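Alanine racemase (Oenococcus oeni PSU-1, PDB 3HUR) belongs to the alanine racemase family, in which an N-terminal TIM-barrel-type domain is followed by a C-terminal domain built mainly of beta strands. Local coordinates at residues 4-9 and 254-259; 303-308 and 333-338; 258-263 and 329-334; 292-297 and 365-370. All coordinates share one frame; numbering follows the deposited sequence.

Contact 1: 4-9 and 254-259; sequences TAIHRP and CSEIAD. With SO4 (sulfate ion), chain D.
The carboxylate of E256 is roofed by I6. I6 CD1 stands above the carboxylate plane at 3.9 Å from E256 CD, and I6 CG2 is tilted over OE2 on the same side. CG2 comes within 3.0 Å of E256 OE2, which is tight for a methyl group. The other flat group, the guanidinium of R8, turns away from this site and meets a sulfate ion at its edge, in plane. R8 NH1 gives sulfate O3 a nearly straight hydrogen bond of 2.8 Å (176°), and NH2 reaches O1 at 3.3 Å. R8 NH1 also forms a salt bridge with D70 of the second subunit, which supplies further sulfate ligands.

R8 O lies 3.3 Å from E256 OE2. Both are acceptors, so no hydrogen bond forms. The facing acceptor and the apolar roof would tend to raise the pKa of E256, making it a weaker acid. Nearby, S255 OG donates to P9 O at 2.6 Å. Its hydroxyl is trans to the backbone N (chi1 -179°), and the C=O...OG angle of 161° is close to linear. I6 CD1 also packs on A258 CB at 4.1 Å.

Strand 4-6 extends in a parallel ladder into the second subunit. Strand 251-263 is bonded to strands 281-286 and 334-339, so the contact joins the N-terminal tail to the C-terminal sheet beside the subunit interface.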
loop_
_atom_site.group_PDB
_atom_site.type_symbol
_atom_site.label_atom_id
_atom_site.label_comp_id
_atom_site.label_asym_id
_atom_site.label_seq_id
_atom_site.Cartn_x
_atom_site.Cartn_y
_atom_site.Cartn_z
ATOM N N THR A 4 -31.693 10.587 9.105
ATOM C CA THR A 4 -30.676 11.543 8.639
ATOM C C THR A 4 -29.593 10.957 7.718
ATOM O O THR A 4 -29.172 9.832 7.866
ATOM C CB THR A 4 -30.094 12.384 9.793
ATOM O OG1 THR A 4 -28.678 12.536 9.612
ATOM C CG2 THR A 4 -30.425 11.772 11.176
ATOM N N ALA A 5 -29.216 11.727 6.715
ATOM C CA ALA A 5 -28.278 11.300 5.687
ATOM C C ALA A 5 -26.953 12.038 5.900
ATOM O O ALA A 5 -26.920 13.267 5.993
ATOM C CB ALA A 5 -28.819 11.606 4.321
ATOM N N ILE A 6 -25.873 11.277 5.979
ATOM C CA ILE A 6 -24.572 11.821 6.219
ATOM C C ILE A 6 -23.828 11.646 4.901
ATOM O O ILE A 6 -23.431 10.535 4.531
ATOM C CB ILE A 6 -23.878 11.080 7.400
ATOM C CG1 ILE A 6 -24.743 11.215 8.657
ATOM C CG2 ILE A 6 -22.433 11.619 7.652
ATOM C CD1 ILE A 6 -24.275 10.449 9.830
ATOM N N HIS A 7 -23.673 12.740 4.173
ATOM C CA HIS A 7 -22.946 12.700 2.944
ATOM C C HIS A 7 -21.501 13.208 3.115
ATOM O O HIS A 7 -20.711 13.153 2.153
ATOM C CB HIS A 7 -23.681 13.496 1.858
ATOM C CG HIS A 7 -24.987 12.903 1.449
ATOM N ND1 HIS A 7 -26.055 13.662 1.044
ATOM C CD2 HIS A 7 -25.414 11.621 1.428
ATOM C CE1 HIS A 7 -27.066 12.877 0.743
ATOM N NE2 HIS A 7 -26.712 11.631 0.984
ATOM N N ARG A 8 -21.164 13.634 4.332
ATOM C CA ARG A 8 -19.812 14.148 4.685
ATOM C C ARG A 8 -19.352 13.555 6.048
ATOM O O ARG A 8 -19.405 14.238 7.080
ATOM C CB ARG A 8 -19.892 15.688 4.773
ATOM C CG ARG A 8 -18.643 16.414 5.256
ATOM C CD ARG A 8 -17.875 17.036 4.138
ATOM N NE ARG A 8 -18.641 17.986 3.321
ATOM C CZ ARG A 8 -18.533 18.078 1.993
ATOM N NH1 ARG A 8 -19.266 18.965 1.319
ATOM N NH2 ARG A 8 -17.704 17.272 1.316
ATOM N N PRO A 9 -18.972 12.275 6.045
ATOM C CA PRO A 9 -18.739 11.508 7.265
ATOM C C PRO A 9 -17.433 11.828 7.910
ATOM O O PRO A 9 -17.263 11.627 9.137
ATOM C CB PRO A 9 -18.715 10.066 6.790
ATOM C CG PRO A 9 -18.484 10.114 5.282
ATOM C CD PRO A 9 -19.082 11.429 4.853
ATOM N N CYS A 254 -11.869 15.135 11.579
ATOM C CA CYS A 254 -13.060 14.928 12.330
ATOM C C CYS A 254 -13.980 13.967 11.632
ATOM O O CYS A 254 -13.903 13.763 10.417
ATOM C CB CYS A 254 -13.832 16.242 12.431
ATOM S SG CYS A 254 -13.006 17.527 13.264
ATOM N N SER A 255 -14.916 13.457 12.416
ATOM C CA SER A 255 -16.012 12.687 11.915
ATOM C C SER A 255 -17.227 12.964 12.820
ATOM O O SER A 255 -17.244 13.965 13.543
ATOM C CB SER A 255 -15.635 11.213 11.898
ATOM O OG SER A 255 -16.689 10.415 11.378
ATOM N N GLU A 256 -18.231 12.089 12.769
ATOM C CA GLU A 256 -19.439 12.255 13.564
ATOM C C GLU A 256 -20.052 10.910 13.890
ATOM O O GLU A 256 -19.777 9.949 13.219
ATOM C CB GLU A 256 -20.452 13.134 12.817
ATOM C CG GLU A 256 -21.036 12.484 11.571
ATOM C CD GLU A 256 -21.885 13.433 10.750
ATOM O OE1 GLU A 256 -22.897 13.919 11.260
ATOM O OE2 GLU A 256 -21.554 13.688 9.578
ATOM N N ILE A 257 -20.893 10.854 14.913
ATOM C CA ILE A 257 -21.547 9.624 15.318
ATOM C C ILE A 257 -22.645 9.328 14.291
ATOM O O ILE A 257 -23.525 10.155 14.112
ATOM C CB ILE A 257 -22.217 9.790 16.707
ATOM C CG1 ILE A 257 -21.188 10.003 17.801
ATOM C CG2 ILE A 257 -23.086 8.572 17.059
ATOM C CD1 ILE A 257 -21.773 10.081 19.214
ATOM N N ALA A 258 -22.574 8.150 13.658
ATOM C CA ALA A 258 -23.563 7.658 12.689
ATOM C C ALA A 258 -24.605 6.708 13.301
ATOM O O ALA A 258 -25.679 6.523 12.742
ATOM C CB ALA A 258 -22.861 6.956 11.484
ATOM N N ASP A 259 -24.273 6.107 14.444
ATOM C CA ASP A 259 -25.161 5.165 15.100
ATOM C C ASP A 259 -24.814 5.070 16.594
ATOM O O ASP A 259 -23.640 5.007 16.965
ATOM C CB ASP A 259 -25.025 3.801 14.420
ATOM C CG ASP A 259 -26.147 2.807 14.799
ATOM O OD1 ASP A 259 -27.278 3.264 15.066
ATOM O OD2 ASP A 259 -25.880 1.561 14.790
HETATM S S SO4 D . -19.188 18.090 -2.297
HETATM O O1 SO4 D . -18.109 17.191 -1.928
HETATM O O2 SO4 D . -20.552 17.493 -2.194
HETATM O O3 SO4 D . -18.986 19.247 -1.427
HETATM O O4 SO4 D . -18.932 18.472 -3.695
#

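Contact 2: 303-308 and 333-338; sequences VIINGK and TRVTLI
Strand 303-305 runs antiparallel beside strand 334-338, paired through I304 and T336. Strand 302-305 is one arm of a beta hairpin whose type I' turn runs from I305 to K308. The hairpin adds this arm to the large mixed sheet of the C-terminal domain, beside strand 334-339. I304 and T336 form a hydrogen-bonded pair: I304 N donates to T336 O, and T336 N donates to I304 O, both at 2.9 Å. The two short strand axes approach to 4.8 Å and run at 151° to each other.

The tight side is apolar. V335 carries it with both methyls. CG1 is trans to its backbone N (chi1 176°) and meets V303 CB at 3.8 Å. CG2 goes the other way along the strand and meets I305 CG1 at 3.7 Å. In this way V335 is wedged between V303 and I305, all three buried. Next to it, I305 CG2 touches T333 CG2 at 3.9 Å, the two side chains crossing at about a right angle. I312 and L325 also pack on this group.

The opposite side is looser and partly open to solvent. It carries I304 and T336, with I338 beside them. N306, G307 and K308 of the turn are exposed, as is R334 at the start of its strand. G307 and K308 make no contact with 333-338. T336 CB lies beside I304 CB at 4.1 Å, and I304 CD1 lays its methyl 3.9 Å from I338 CG1.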
loop_
_atom_site.group_PDB
_atom_site.type_symbol
_atom_site.label_atom_id
_atom_site.label_comp_id
_atom_site.label_asym_id
_atom_site.label_seq_id
_atom_site.Cartn_x
_atom_site.Cartn_y
_atom_site.Cartn_z
ATOM N N VAL A 303 -10.743 8.870 21.011
ATOM C CA VAL A 303 -11.143 10.006 20.188
ATOM C C VAL A 303 -11.647 11.072 21.136
ATOM O O VAL A 303 -11.875 10.782 22.316
ATOM C CB VAL A 303 -12.233 9.603 19.178
ATOM C CG1 VAL A 303 -11.714 8.546 18.222
ATOM C CG2 VAL A 303 -13.456 9.077 19.899
ATOM N N ILE A 304 -11.819 12.291 20.636
ATOM C CA ILE A 304 -12.389 13.358 21.428
ATOM C C ILE A 304 -13.813 13.657 21.016
ATOM O O ILE A 304 -14.100 13.964 19.862
ATOM C CB ILE A 304 -11.572 14.662 21.295
ATOM C CG1 ILE A 304 -10.178 14.489 21.893
ATOM C CG2 ILE A 304 -12.298 15.837 21.946
ATOM C CD1 ILE A 304 -9.112 15.375 21.202
ATOM N N ILE A 305 -14.696 13.585 21.994
ATOM C CA ILE A 305 -16.077 13.967 21.828
ATOM C C ILE A 305 -16.419 14.884 22.979
ATOM O O ILE A 305 -16.217 14.531 24.153
ATOM C CB ILE A 305 -17.007 12.747 21.890
ATOM C CG1 ILE A 305 -16.817 11.860 20.669
ATOM C CG2 ILE A 305 -18.437 13.182 21.917
ATOM C CD1 ILE A 305 -17.411 10.487 20.814
ATOM N N ASN A 306 -16.926 16.067 22.644
ATOM C CA ASN A 306 -17.376 17.006 23.672
ATOM C C ASN A 306 -16.255 17.423 24.613
ATOM O O ASN A 306 -16.424 17.430 25.840
ATOM C CB ASN A 306 -18.499 16.376 24.495
ATOM C CG ASN A 306 -19.541 17.387 24.901
ATOM O OD1 ASN A 306 -20.428 17.712 24.116
ATOM N ND2 ASN A 306 -19.454 17.878 26.118
ATOM N N GLY A 307 -15.097 17.741 24.047
ATOM C CA GLY A 307 -13.940 18.111 24.857
ATOM C C GLY A 307 -13.330 16.934 25.604
ATOM O O GLY A 307 -12.211 17.018 26.075
ATOM N N LYS A 308 -14.045 15.818 25.683
ATOM C CA LYS A 308 -13.566 14.685 26.454
ATOM C C LYS A 308 -13.079 13.550 25.555
ATOM O O LYS A 308 -13.439 13.404 24.384
ATOM C CB LYS A 308 -14.646 14.152 27.424
ATOM C CG LYS A 308 -15.691 15.204 27.886
ATOM C CD LYS A 308 -16.245 14.931 29.316
ATOM C CE LYS A 308 -17.115 16.110 29.853
ATOM N NZ LYS A 308 -18.575 15.978 29.477
ATOM N N THR A 333 -23.242 14.132 16.367
ATOM C CA THR A 333 -22.290 14.700 17.291
ATOM C C THR A 333 -20.874 14.570 16.768
ATOM O O THR A 333 -20.460 13.489 16.412
ATOM C CB THR A 333 -22.375 13.972 18.640
ATOM O OG1 THR A 333 -23.664 14.225 19.221
ATOM C CG2 THR A 333 -21.290 14.427 19.593
ATOM N N ARG A 334 -20.130 15.680 16.782
ATOM C CA ARG A 334 -18.799 15.748 16.214
ATOM C C ARG A 334 -17.819 14.897 16.951
ATOM O O ARG A 334 -17.892 14.815 18.154
ATOM C CB ARG A 334 -18.274 17.174 16.253
ATOM C CG ARG A 334 -16.920 17.334 15.545
ATOM C CD ARG A 334 -16.585 18.787 15.339
ATOM N NE ARG A 334 -15.813 19.268 16.473
ATOM C CZ ARG A 334 -15.351 20.500 16.616
ATOM N NH1 ARG A 334 -15.601 21.448 15.711
ATOM N NH2 ARG A 334 -14.634 20.784 17.698
ATOM N N VAL A 335 -16.898 14.287 16.210
ATOM C CA VAL A 335 -15.802 13.522 16.789
ATOM C C VAL A 335 -14.483 14.020 16.214
ATOM O O VAL A 335 -14.404 14.375 15.041
ATOM C CB VAL A 335 -15.952 12.063 16.461
ATOM C CG1 VAL A 335 -14.789 11.305 16.965
ATOM C CG2 VAL A 335 -17.277 11.521 17.047
ATOM N N THR A 336 -13.458 14.102 17.056
ATOM C CA THR A 336 -12.144 14.569 16.619
ATOM C C THR A 336 -11.118 13.462 16.842
ATOM O O THR A 336 -11.063 12.844 17.892
ATOM C CB THR A 336 -11.696 15.847 17.342
ATOM O OG1 THR A 336 -12.662 16.871 17.122
ATOM C CG2 THR A 336 -10.368 16.333 16.798
ATOM N N LEU A 337 -10.323 13.205 15.818
ATOM C CA LEU A 337 -9.322 12.184 15.882
ATOM C C LEU A 337 -8.080 12.745 16.536
ATOM O O LEU A 337 -7.858 13.945 16.498
ATOM C CB LEU A 337 -9.051 11.650 14.475
ATOM C CG LEU A 337 -10.061 10.519 14.263
ATOM C CD1 LEU A 337 -11.034 10.831 13.195
ATOM C CD2 LEU A 337 -9.322 9.183 14.062
ATOM N N ILE A 338 -7.304 11.856 17.166
ATOM C CA ILE A 338 -6.067 12.209 17.830
ATOM C C ILE A 338 -4.910 11.560 17.109
ATOM O O ILE A 338 -4.921 10.357 16.862
ATOM C CB ILE A 338 -6.008 11.697 19.288
ATOM C CG1 ILE A 338 -7.243 12.160 20.091
ATOM C CG2 ILE A 338 -4.661 12.139 19.947
ATOM C CD1 ILE A 338 -7.334 11.479 21.485
#

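Contact 3: 258-263 and 329-334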
loop_
_atom_site.group_PDB
_atom_site.type_symbol
_atom_site.label_atom_id
_atom_site.label_comp_id
_atom_site.label_asym_id
_atom_site.label_seq_id
_atom_site.Cartn_x
_atom_site.Cartn_y
_atom_site.Cartn_z
ATOM N N ALA A 258 -22.574 8.150 13.658
ATOM C CA ALA A 258 -23.563 7.658 12.689
ATOM C C ALA A 258 -24.605 6.708 13.301
ATOM O O ALA A 258 -25.679 6.523 12.742
ATOM C CB ALA A 258 -22.861 6.956 11.484
ATOM N N ASP A 259 -24.273 6.107 14.444
ATOM C CA ASP A 259 -25.161 5.165 15.100
ATOM C C ASP A 259 -24.814 5.070 16.594
ATOM O O ASP A 259 -23.640 5.007 16.965
ATOM C CB ASP A 259 -25.025 3.801 14.420
ATOM C CG ASP A 259 -26.147 2.807 14.799
ATOM O OD1 ASP A 259 -27.278 3.264 15.066
ATOM O OD2 ASP A 259 -25.880 1.561 14.790
ATOM N N VAL A 260 -25.843 5.079 17.440
ATOM C CA VAL A 260 -25.709 4.804 18.888
ATOM C C VAL A 260 -26.590 3.612 19.304
ATOM O O VAL A 260 -27.779 3.569 18.985
ATOM C CB VAL A 260 -26.125 5.992 19.749
ATOM C CG1 VAL A 260 -25.646 5.780 21.178
ATOM C CG2 VAL A 260 -25.560 7.282 19.187
ATOM N N ARG A 261 -25.970 2.653 19.994
ATOM C CA ARG A 261 -26.613 1.438 20.470
ATOM C C ARG A 261 -26.380 1.291 21.988
ATOM O O ARG A 261 -25.247 1.425 22.463
ATOM C CB ARG A 261 -25.990 0.228 19.778
ATOM C CG ARG A 261 -26.355 0.012 18.275
ATOM C CD ARG A 261 -25.594 -1.200 17.717
ATOM N NE ARG A 261 -24.157 -0.951 17.756
ATOM C CZ ARG A 261 -23.184 -1.870 17.772
ATOM N NH1 ARG A 261 -23.433 -3.179 17.767
ATOM N NH2 ARG A 261 -21.911 -1.456 17.812
ATOM N N PHE A 262 -27.449 1.012 22.738
ATOM C CA PHE A 262 -27.324 0.520 24.123
ATOM C C PHE A 262 -26.885 -0.931 24.017
ATOM O O PHE A 262 -27.611 -1.748 23.487
ATOM C CB PHE A 262 -28.679 0.626 24.850
ATOM C CG PHE A 262 -28.604 0.515 26.364
ATOM C CD1 PHE A 262 -29.079 1.552 27.169
ATOM C CD2 PHE A 262 -28.100 -0.636 26.984
ATOM C CE1 PHE A 262 -29.039 1.461 28.570
ATOM C CE2 PHE A 262 -28.045 -0.738 28.384
ATOM C CZ PHE A 262 -28.518 0.316 29.180
ATOM N N VAL A 263 -25.686 -1.226 24.486
ATOM C CA VAL A 263 -25.152 -2.569 24.513
ATOM C C VAL A 263 -24.954 -2.963 25.973
ATOM O O VAL A 263 -24.397 -2.179 26.758
ATOM C CB VAL A 263 -23.790 -2.616 23.843
ATOM C CG1 VAL A 263 -23.147 -4.003 24.040
ATOM C CG2 VAL A 263 -23.912 -2.236 22.376
ATOM N N TYR A 329 -25.118 10.172 23.418
ATOM C CA TYR A 329 -25.086 11.368 22.552
ATOM C C TYR A 329 -25.954 11.171 21.337
ATOM O O TYR A 329 -26.141 10.054 20.888
ATOM C CB TYR A 329 -23.667 11.730 22.114
ATOM C CG TYR A 329 -22.803 12.201 23.234
ATOM C CD1 TYR A 329 -22.307 11.296 24.168
ATOM C CD2 TYR A 329 -22.490 13.531 23.386
ATOM C CE1 TYR A 329 -21.517 11.702 25.221
ATOM C CE2 TYR A 329 -21.686 13.960 24.461
ATOM C CZ TYR A 329 -21.212 13.023 25.359
ATOM O OH TYR A 329 -20.439 13.402 26.421
ATOM N N PRO A 330 -26.480 12.261 20.780
ATOM C CA PRO A 330 -27.282 12.156 19.595
ATOM C C PRO A 330 -26.445 11.968 18.326
ATOM O O PRO A 330 -25.307 12.453 18.230
ATOM C CB PRO A 330 -27.965 13.514 19.535
ATOM C CG PRO A 330 -26.991 14.415 20.110
ATOM C CD PRO A 330 -26.368 13.657 21.226
ATOM N N ILE A 331 -27.043 11.339 17.318
ATOM C CA ILE A 331 -26.316 11.118 16.098
ATOM C C ILE A 331 -25.975 12.489 15.559
ATOM O O ILE A 331 -26.672 13.452 15.817
ATOM C CB ILE A 331 -27.092 10.209 15.082
ATOM C CG1 ILE A 331 -28.306 10.915 14.524
ATOM C CG2 ILE A 331 -27.479 8.841 15.706
ATOM C CD1 ILE A 331 -28.101 11.353 13.111
ATOM N N GLY A 332 -24.869 12.590 14.851
ATOM C CA GLY A 332 -24.476 13.889 14.291
ATOM C C GLY A 332 -23.507 14.651 15.169
ATOM O O GLY A 332 -23.009 15.671 14.762
ATOM N N THR A 333 -23.242 14.132 16.367
ATOM C CA THR A 333 -22.290 14.700 17.291
ATOM C C THR A 333 -20.874 14.570 16.768
ATOM O O THR A 333 -20.460 13.489 16.412
ATOM C CB THR A 333 -22.375 13.972 18.640
ATOM O OG1 THR A 333 -23.664 14.225 19.221
ATOM C CG2 THR A 333 -21.290 14.427 19.593
ATOM N N ARG A 334 -20.130 15.680 16.782
ATOM C CA ARG A 334 -18.799 15.748 16.214
ATOM C C ARG A 334 -17.819 14.897 16.951
ATOM O O ARG A 334 -17.892 14.815 18.154
ATOM C CB ARG A 334 -18.274 17.174 16.253
ATOM C CG ARG A 334 -16.920 17.334 15.545
ATOM C CD ARG A 334 -16.585 18.787 15.339
ATOM N NE ARG A 334 -15.813 19.268 16.473
ATOM C CZ ARG A 334 -15.351 20.500 16.616
ATOM N NH1 ARG A 334 -15.601 21.448 15.711
ATOM N NH2 ARG A 334 -14.634 20.784 17.698
#
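V260 and I331 touch through single methyl groups. V260 CG2 lies 4.3 Å from I331 CG2 and 3.3 Å from Y329 O. The latter is a close approach of a methyl to a carbonyl oxygen. I331 CG2 also reaches A258 O at 4.2 Å and the alpha carbon of D259. The torsions explain this choice of branch. In I331, CG1 sits between the backbone N and carbonyl carbon (chi1 69°), which leaves CG2 to face strand 259-263.

The next shell fixes the loop. P330 to T333 is a type II beta turn, closed by T333 N to P330 O at 3.2 Å. T333 OG1 gives the same oxygen a second bond of 2.6 Å, in the carbonyl plane and on a lone pair, so P330 O is gripped twice. G332 takes a positive phi of 95° in the turn. Backbone bonds from G332 and T333 to I257 hold the turn against strand 251-263.

Further out, A258 and D259 both face T285 in a classic beta bulge. A258 O is bonded by T357 OG1 of the second subunit, while Y329 OH bonds D326 and its ring has a cation-pi contact with R327.

No hydrogen bond joins 258-263 to 329-334. The contact is mainly van der Waals packing, of methyls on each other and on backbone carbonyl oxygens, and its directional hold comes from the turn's own bonds and from neighbouring I257.

Contact 4: 292-297 and 365-370; sequences DGWLRR and TLAPRI. With SO4 (sulfate ion), chain C.
A367 meets W294 from a left-handed backbone conformation (phi 47°), rare for an alanine, next to a sulfate ion held by both segments. A367 CB lies 3.6 Å from W294 CD1 and approaches the indole obliquely. D292 CB sits 3.3 Å above one face of the indole, displaced toward its rim, and L295 CB covers the same face. Sulfate O3 lies in plane at the ring edge. I370 CG2 adds a further oblique contact.

The sulfate bridges the segments. G293 N, at the start of the 3-10 turn 293-297, bonds sulfate O1 at 2.7 Å. R369 NH2 bonds the same oxygen at 2.7 Å and nearly straight (168°). R369 NE adds weak bonds to O2 and O3, with the anion at the edge of the guanidinium.

Farther along the contact, R297 crosses T365 and L366 at about a right angle. L366 CD1 lies 3.9 Å above one face of its guanidinium. R297 NH2 makes a weak bond to T365 O at 3.0 Å, but also bonds Q345 O. R369 and I370 pack on Q363 of the second subunit.

The sulfate probably came from the crystallisation liquor. Still, a backbone N-H and an arginine converging on one oxygen make a small anion-binding corner, whose positive field would be expected to suit a negative group.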
loop_
_atom_site.group_PDB
_atom_site.type_symbol
_atom_site.label_atom_id
_atom_site.label_comp_id
_atom_site.label_asym_id
_atom_site.label_seq_id
_atom_site.Cartn_x
_atom_site.Cartn_y
_atom_site.Cartn_z
ATOM N N ASP A 292 -9.692 4.245 5.121
ATOM C CA ASP A 292 -9.215 5.606 5.188
ATOM C C ASP A 292 -7.739 5.609 5.489
ATOM O O ASP A 292 -7.313 5.393 6.632
ATOM C CB ASP A 292 -9.985 6.391 6.253
ATOM C CG ASP A 292 -11.485 6.502 5.926
ATOM O OD1 ASP A 292 -11.812 7.108 4.903
ATOM O OD2 ASP A 292 -12.334 5.997 6.697
ATOM N N GLY A 293 -6.963 5.857 4.449
ATOM C CA GLY A 293 -5.539 5.833 4.543
ATOM C C GLY A 293 -5.018 6.814 5.541
ATOM O O GLY A 293 -4.034 6.542 6.164
ATOM N N TRP A 294 -5.667 7.947 5.719
ATOM C CA TRP A 294 -5.273 8.832 6.779
ATOM C C TRP A 294 -5.349 8.204 8.167
ATOM O O TRP A 294 -4.790 8.740 9.129
ATOM C CB TRP A 294 -6.135 10.116 6.770
ATOM C CG TRP A 294 -7.647 9.929 6.902
ATOM C CD1 TRP A 294 -8.568 9.915 5.870
ATOM C CD2 TRP A 294 -8.403 9.740 8.108
ATOM N NE1 TRP A 294 -9.813 9.751 6.368
ATOM C CE2 TRP A 294 -9.752 9.647 7.737
ATOM C CE3 TRP A 294 -8.074 9.671 9.448
ATOM C CZ2 TRP A 294 -10.775 9.446 8.661
ATOM C CZ3 TRP A 294 -9.097 9.476 10.398
ATOM C CH2 TRP A 294 -10.432 9.355 9.991
ATOM N N LEU A 295 -6.076 7.105 8.320
ATOM C CA LEU A 295 -6.316 6.589 9.681
ATOM C C LEU A 295 -5.008 6.107 10.277
ATOM O O LEU A 295 -4.830 6.133 11.506
ATOM C CB LEU A 295 -7.366 5.459 9.727
ATOM C CG LEU A 295 -7.782 5.008 11.127
ATOM C CD1 LEU A 295 -8.563 6.085 11.842
ATOM C CD2 LEU A 295 -8.593 3.757 11.064
ATOM N N ARG A 296 -4.080 5.713 9.403
ATOM C CA ARG A 296 -2.851 5.137 9.901
ATOM C C ARG A 296 -1.906 6.165 10.513
ATOM O O ARG A 296 -0.884 5.763 11.037
ATOM C CB ARG A 296 -2.179 4.198 8.874
ATOM C CG ARG A 296 -1.281 4.825 7.829
ATOM C CD ARG A 296 -1.201 3.916 6.559
ATOM N NE ARG A 296 -1.150 4.704 5.300
ATOM C CZ ARG A 296 -1.720 4.346 4.131
ATOM N NH1 ARG A 296 -2.418 3.208 4.009
ATOM N NH2 ARG A 296 -1.640 5.155 3.075
ATOM N N ARG A 297 -2.249 7.459 10.529
ATOM C CA ARG A 297 -1.487 8.402 11.326
ATOM C C ARG A 297 -2.145 8.740 12.655
ATOM O O ARG A 297 -1.608 9.572 13.418
ATOM C CB ARG A 297 -1.186 9.691 10.554
ATOM C CG ARG A 297 -2.295 10.699 10.447
ATOM C CD ARG A 297 -1.755 12.112 10.238
ATOM N NE ARG A 297 -1.072 12.329 8.949
ATOM C CZ ARG A 297 -0.220 13.340 8.717
ATOM N NH1 ARG A 297 0.027 14.228 9.663
ATOM N NH2 ARG A 297 0.369 13.484 7.523
ATOM N N THR A 365 -0.059 15.356 2.577
ATOM C CA THR A 365 -0.014 14.000 3.092
ATOM C C THR A 365 -1.113 13.861 4.155
ATOM O O THR A 365 -1.068 12.916 4.942
ATOM C CB THR A 365 1.374 13.677 3.787
ATOM O OG1 THR A 365 1.532 14.559 4.909
ATOM C CG2 THR A 365 2.537 13.833 2.827
ATOM N N LEU A 366 -2.038 14.828 4.233
ATOM C CA LEU A 366 -3.134 14.775 5.182
ATOM C C LEU A 366 -4.476 14.559 4.431
ATOM O O LEU A 366 -5.059 15.508 3.920
ATOM C CB LEU A 366 -3.169 16.038 6.035
ATOM C CG LEU A 366 -4.239 16.058 7.127
ATOM C CD1 LEU A 366 -3.938 15.026 8.204
ATOM C CD2 LEU A 366 -4.466 17.434 7.776
ATOM N N ALA A 367 -4.931 13.301 4.365
ATOM C CA ALA A 367 -6.323 12.935 3.996
ATOM C C ALA A 367 -6.743 13.688 2.781
ATOM O O ALA A 367 -7.706 14.422 2.802
ATOM C CB ALA A 367 -7.275 13.209 5.125
ATOM N N PRO A 368 -6.020 13.488 1.706
ATOM C CA PRO A 368 -6.212 14.258 0.491
ATOM C C PRO A 368 -7.591 14.127 -0.158
ATOM O O PRO A 368 -7.978 15.017 -0.954
ATOM C CB PRO A 368 -5.130 13.751 -0.452
ATOM C CG PRO A 368 -4.735 12.435 0.056
ATOM C CD PRO A 368 -5.146 12.318 1.523
ATOM N N ARG A 369 -8.342 13.090 0.188
ATOM C CA ARG A 369 -9.584 12.840 -0.487
ATOM C C ARG A 369 -10.784 13.385 0.225
ATOM O O ARG A 369 -11.877 13.281 -0.322
ATOM C CB ARG A 369 -9.742 11.350 -0.754
ATOM C CG ARG A 369 -8.802 10.886 -1.895
ATOM C CD ARG A 369 -8.846 9.401 -2.153
ATOM N NE ARG A 369 -8.721 8.622 -0.938
ATOM C CZ ARG A 369 -9.353 7.468 -0.704
ATOM N NH1 ARG A 369 -10.171 6.932 -1.616
ATOM N NH2 ARG A 369 -9.165 6.838 0.457
ATOM N N ILE A 370 -10.603 14.002 1.409
ATOM C CA ILE A 370 -11.720 14.608 2.157
ATOM C C ILE A 370 -11.697 16.166 2.161
ATOM O O ILE A 370 -10.681 16.787 1.935
ATOM C CB ILE A 370 -11.840 14.039 3.614
ATOM C CG1 ILE A 370 -10.806 14.631 4.552
ATOM C CG2 ILE A 370 -11.695 12.546 3.626
ATOM C CD1 ILE A 370 -10.829 13.979 5.967
HETATM S S SO4 C . -6.791 8.742 2.037
HETATM O O1 SO4 C . -7.606 7.589 2.464
HETATM O O2 SO4 C . -6.238 8.230 0.772
HETATM O O3 SO4 C . -7.629 10.011 1.984
HETATM O O4 SO4 C . -5.730 8.992 3.026
#

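From the N terminus, contact 1 closes first. It brings 4-9 back to 254-259 after some 240 residues and ties the N-terminal tail to the C-terminal sheet. Contact 3 opens on the same strand, sharing A258 and D259, and closes at 329-334. Contact 4 opens at 292-297, inside that loop, and closes later at 365-370, so contacts 3 and 4 cross. Contact 2 is nested inside contact 4 and ends on the stretch where contact 3 also ends. Contacts 1, 2 and 3 meet where strands 251-263 and 334-339 are neighbours. Contact 4 joins the loops nearer the centre of the chain and touches contact 2 through L337 on W294.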